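Local coordinates for protein maleylpyruvate isomerase (Ralstonia sp., PDB 2V6K) that catalyses the glutathione-dependent isomerisation of maleylpyruvate to fumarylpyruvate in bacterial naphthalene degradation, working as a homodimeric zeta-class glutathione transferase, at residues A[142-147]-A[186-191]. Numbering follows the deposited sequence.
Sequences AYEALL and YPLIRA
The carboxylate of E144 takes two backbone N-H groups in the first turn of helix 187-196. I189 N donates to OE1 over 2.9 Å (N-H...O 158°) and L188 N to OE2 over 2.8 Å (163°), and each oxygen accepts through its syn lone pair, giving a two-pronged grip that fixes the rotation of the carboxylate. The side chain leaves helix 125-149 with CG anti to the backbone N and bends at chi2, which turns the carboxylate onto the helix start. Y186 holds the N-cap position, and the E144 carboxylate accepts the N-H groups of the second and third residues after it, L188 and I189.

Carbon contacts flank this polar core. P187 CD lies 3.1 Å from E144 OE2, and the Y186 ring presents its edge to the aliphatic part of E144, with CD1 3.9 Å from CB. The Y186 hydroxyl bonds D141, one turn earlier on helix 125-149.

Apolar packing continues on the buried side. I189 CG1 approaches Y143 CD2 and L147 CD1, each at 3.9 Å, while L147 CD1 also meets L188 CB. I189 reaches L169 and V173 of helix 164-178 as well, and Y143 bonds S157 through its hydroxyl.

The two helical segments cross nearly at right angles (83°, axes 9.0 Å apart), with the first turn of helix 187-196 lying against helix 125-149 within the all-helical C-terminal domain. The positive end of the helix dipole and two nearly straight N-H...O bonds would probably stabilise E144 as a carboxylate, joining the helices by two hydrogen bonds as well as packing.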
ATOM      1  N   ALA A 142      -8.239   3.323  13.377  1.00  5.05           N
ATOM      2  CA  ALA A 142      -6.945   2.741  13.719  1.00  5.22           C
ATOM      3  C   ALA A 142      -5.854   3.799  13.823  1.00  5.11           C
ATOM      4  O   ALA A 142      -5.071   3.785  14.771  1.00  5.37           O
ATOM      5  CB  ALA A 142      -6.558   1.671  12.710  1.00  6.31           C
ATOM      6  N   TYR A 143      -5.801   4.704  12.845  1.00  4.13           N
ATOM      7  CA  TYR A 143      -4.789   5.757  12.811  1.00  3.80           C
ATOM      8  C   TYR A 143      -4.909   6.630  14.064  1.00  4.15           C
ATOM      9  O   TYR A 143      -3.908   6.900  14.745  1.00  4.50           O
ATOM     10  CB  TYR A 143      -4.972   6.588  11.536  1.00  3.69           C
ATOM     11  CG  TYR A 143      -3.781   7.397  11.087  1.00  3.23           C
ATOM     12  CD1 TYR A 143      -3.084   7.053   9.939  1.00  3.91           C
ATOM     13  CD2 TYR A 143      -3.373   8.531  11.789  1.00  3.82           C
ATOM     14  CE1 TYR A 143      -2.008   7.804   9.500  1.00  3.68           C
ATOM     15  CE2 TYR A 143      -2.283   9.287  11.362  1.00  3.91           C
ATOM     16  CZ  TYR A 143      -1.606   8.910  10.214  1.00  3.78           C
ATOM     17  OH  TYR A 143      -0.530   9.639   9.767  1.00  4.77           O
ATOM     18  N   GLU A 144      -6.134   7.054  14.370  1.00  4.54           N
ATOM     19  CA  GLU A 144      -6.420   7.854  15.564  1.00  4.12           C
ATOM     20  C   GLU A 144      -5.985   7.145  16.844  1.00  4.85           C
ATOM     21  O   GLU A 144      -5.390   7.767  17.734  1.00  5.10           O
ATOM     22  CB  GLU A 144      -7.916   8.172  15.620  1.00  4.47           C
ATOM     23  CG  GLU A 144      -8.346   9.044  16.790  1.00  3.67           C
ATOM     24  CD  GLU A 144      -8.097  10.528  16.576  1.00  5.16           C
ATOM     25  OE1 GLU A 144      -7.669  10.941  15.473  1.00  5.00           O
ATOM     26  OE2 GLU A 144      -8.351  11.288  17.532  1.00  4.77           O
ATOM     27  N   ALA A 145      -6.287   5.851  16.944  1.00  5.17           N
ATOM     28  CA  ALA A 145      -5.898   5.069  18.118  1.00  6.00           C
ATOM     29  C   ALA A 145      -4.379   5.032  18.268  1.00  6.20           C
ATOM     30  O   ALA A 145      -3.858   5.136  19.386  1.00  7.77           O
ATOM     31  CB  ALA A 145      -6.460   3.663  18.030  1.00  7.32           C
ATOM     32  N   LEU A 146      -3.668   4.895  17.150  1.00  5.91           N
ATOM     33  CA  LEU A 146      -2.203   4.885  17.187  1.00  6.78           C
ATOM     34  C   LEU A 146      -1.612   6.230  17.581  1.00  7.79           C
ATOM     35  O   LEU A 146      -0.619   6.276  18.315  1.00  8.50           O
ATOM     36  CB  LEU A 146      -1.624   4.390  15.859  1.00  7.11           C
ATOM     37  CG  LEU A 146      -1.883   2.906  15.585  1.00  8.64           C
ATOM     38  CD1 LEU A 146      -1.560   2.567  14.140  1.00 12.98           C
ATOM     39  CD2 LEU A 146      -1.091   2.015  16.533  1.00 10.70           C
ATOM     40  N   LEU A 147      -2.228   7.318  17.128  1.00  6.40           N
ATOM     41  CA  LEU A 147      -1.799   8.666  17.531  1.00  7.07           C
ATOM     42  C   LEU A 147      -1.930   8.864  19.034  1.00  8.22           C
ATOM     43  O   LEU A 147      -1.127   9.575  19.643  1.00 10.05           O
ATOM     44  CB  LEU A 147      -2.603   9.747  16.801  1.00  6.29           C
ATOM     45  CG  LEU A 147      -2.416   9.882  15.288  1.00  6.82           C
ATOM     46  CD1 LEU A 147      -3.235  11.043  14.747  1.00  8.15           C
ATOM     47  CD2 LEU A 147      -0.953  10.064  14.930  1.00  9.67           C
ATOM     48  N   TYR A 186     -12.321  11.914  15.255  1.00  5.40           N
ATOM     49  CA  TYR A 186     -10.869  11.889  15.042  1.00  5.32           C
ATOM     50  C   TYR A 186     -10.203  13.224  15.361  1.00  5.26           C
ATOM     51  O   TYR A 186      -9.611  13.845  14.483  1.00  5.62           O
ATOM     52  CB  TYR A 186     -10.550  11.439  13.606  1.00  6.29           C
ATOM     53  CG  TYR A 186     -11.408  10.278  13.175  1.00  4.49           C
ATOM     54  CD1 TYR A 186     -11.252   9.028  13.760  1.00  6.72           C
ATOM     55  CD2 TYR A 186     -12.396  10.438  12.207  1.00  5.70           C
ATOM     56  CE1 TYR A 186     -12.051   7.967  13.404  1.00  6.27           C
ATOM     57  CE2 TYR A 186     -13.203   9.368  11.834  1.00  5.73           C
ATOM     58  CZ  TYR A 186     -13.019   8.140  12.439  1.00  7.06           C
ATOM     59  OH  TYR A 186     -13.806   7.066  12.090  1.00  8.76           O
ATOM     60  N   PRO A 187     -10.281  13.670  16.627  1.00  5.00           N
ATOM     61  CA  PRO A 187      -9.699  14.967  16.959  1.00  4.67           C
ATOM     62  C   PRO A 187      -8.185  15.037  16.777  1.00  5.04           C
ATOM     63  O   PRO A 187      -7.663  16.101  16.451  1.00  5.35           O
ATOM     64  CB  PRO A 187     -10.065  15.148  18.435  1.00  4.96           C
ATOM     65  CG  PRO A 187     -10.247  13.754  18.950  1.00  5.15           C
ATOM     66  CD  PRO A 187     -10.894  13.037  17.808  1.00  5.02           C
ATOM     67  N   LEU A 188      -7.489  13.924  16.986  1.00  5.06           N
ATOM     68  CA  LEU A 188      -6.036  13.941  16.867  1.00  5.20           C
ATOM     69  C   LEU A 188      -5.637  14.075  15.406  1.00  4.46           C
ATOM     70  O   LEU A 188      -4.753  14.866  15.068  1.00  5.27           O
ATOM     71  CB  LEU A 188      -5.402  12.721  17.539  1.00  6.25           C
ATOM     72  CG  LEU A 188      -5.708  12.542  19.039  1.00  6.04           C
ATOM     73  CD1 LEU A 188      -5.065  11.275  19.575  1.00  8.61           C
ATOM     74  CD2 LEU A 188      -5.296  13.752  19.882  1.00  7.88           C
ATOM     75  N   ILE A 189      -6.324  13.338  14.538  1.00  4.71           N
ATOM     76  CA  ILE A 189      -6.149  13.482  13.099  1.00  4.96           C
ATOM     77  C   ILE A 189      -6.486  14.907  12.653  1.00  4.87           C
ATOM     78  O   ILE A 189      -5.732  15.515  11.886  1.00  5.39           O
ATOM     79  CB  ILE A 189      -6.995  12.432  12.334  1.00  4.65           C
ATOM     80  CG1 ILE A 189      -6.329  11.054  12.437  1.00  5.85           C
ATOM     81  CG2 ILE A 189      -7.194  12.824  10.874  1.00  6.23           C
ATOM     82  CD1 ILE A 189      -7.174   9.906  11.885  1.00  6.70           C
ATOM     83  N   ARG A 190      -7.593  15.457  13.148  1.00  4.99           N
ATOM     84  CA  ARG A 190      -7.973  16.814  12.766  1.00  5.80           C
ATOM     85  C   ARG A 190      -6.903  17.820  13.189  1.00  5.76           C
ATOM     86  O   ARG A 190      -6.587  18.749  12.439  1.00  5.94           O
ATOM     87  CB  ARG A 190      -9.341  17.184  13.342  1.00  5.01           C
ATOM     88  CG  ARG A 190     -10.503  16.535  12.588  1.00  5.45           C
ATOM     89  CD  ARG A 190     -11.854  17.027  13.083  1.00  5.73           C
ATOM     90  NE  ARG A 190     -12.326  16.350  14.299  1.00  5.25           N
ATOM     91  CZ  ARG A 190     -12.336  16.886  15.517  1.00  5.57           C
ATOM     92  NH1 ARG A 190     -11.873  18.116  15.729  1.00  5.48           N
ATOM     93  NH2 ARG A 190     -12.810  16.183  16.541  1.00  6.00           N
ATOM     94  N   ALA A 191      -6.322  17.623  14.373  1.00  5.17           N
ATOM     95  CA  ALA A 191      -5.274  18.521  14.860  1.00  5.48           C
ATOM     96  C   ALA A 191      -3.996  18.402  14.029  1.00  5.36           C
ATOM     97  O   ALA A 191      -3.356  19.408  13.735  1.00  5.91           O
ATOM     98  CB  ALA A 191      -4.992  18.281  16.330  1.00  5.97           C
TER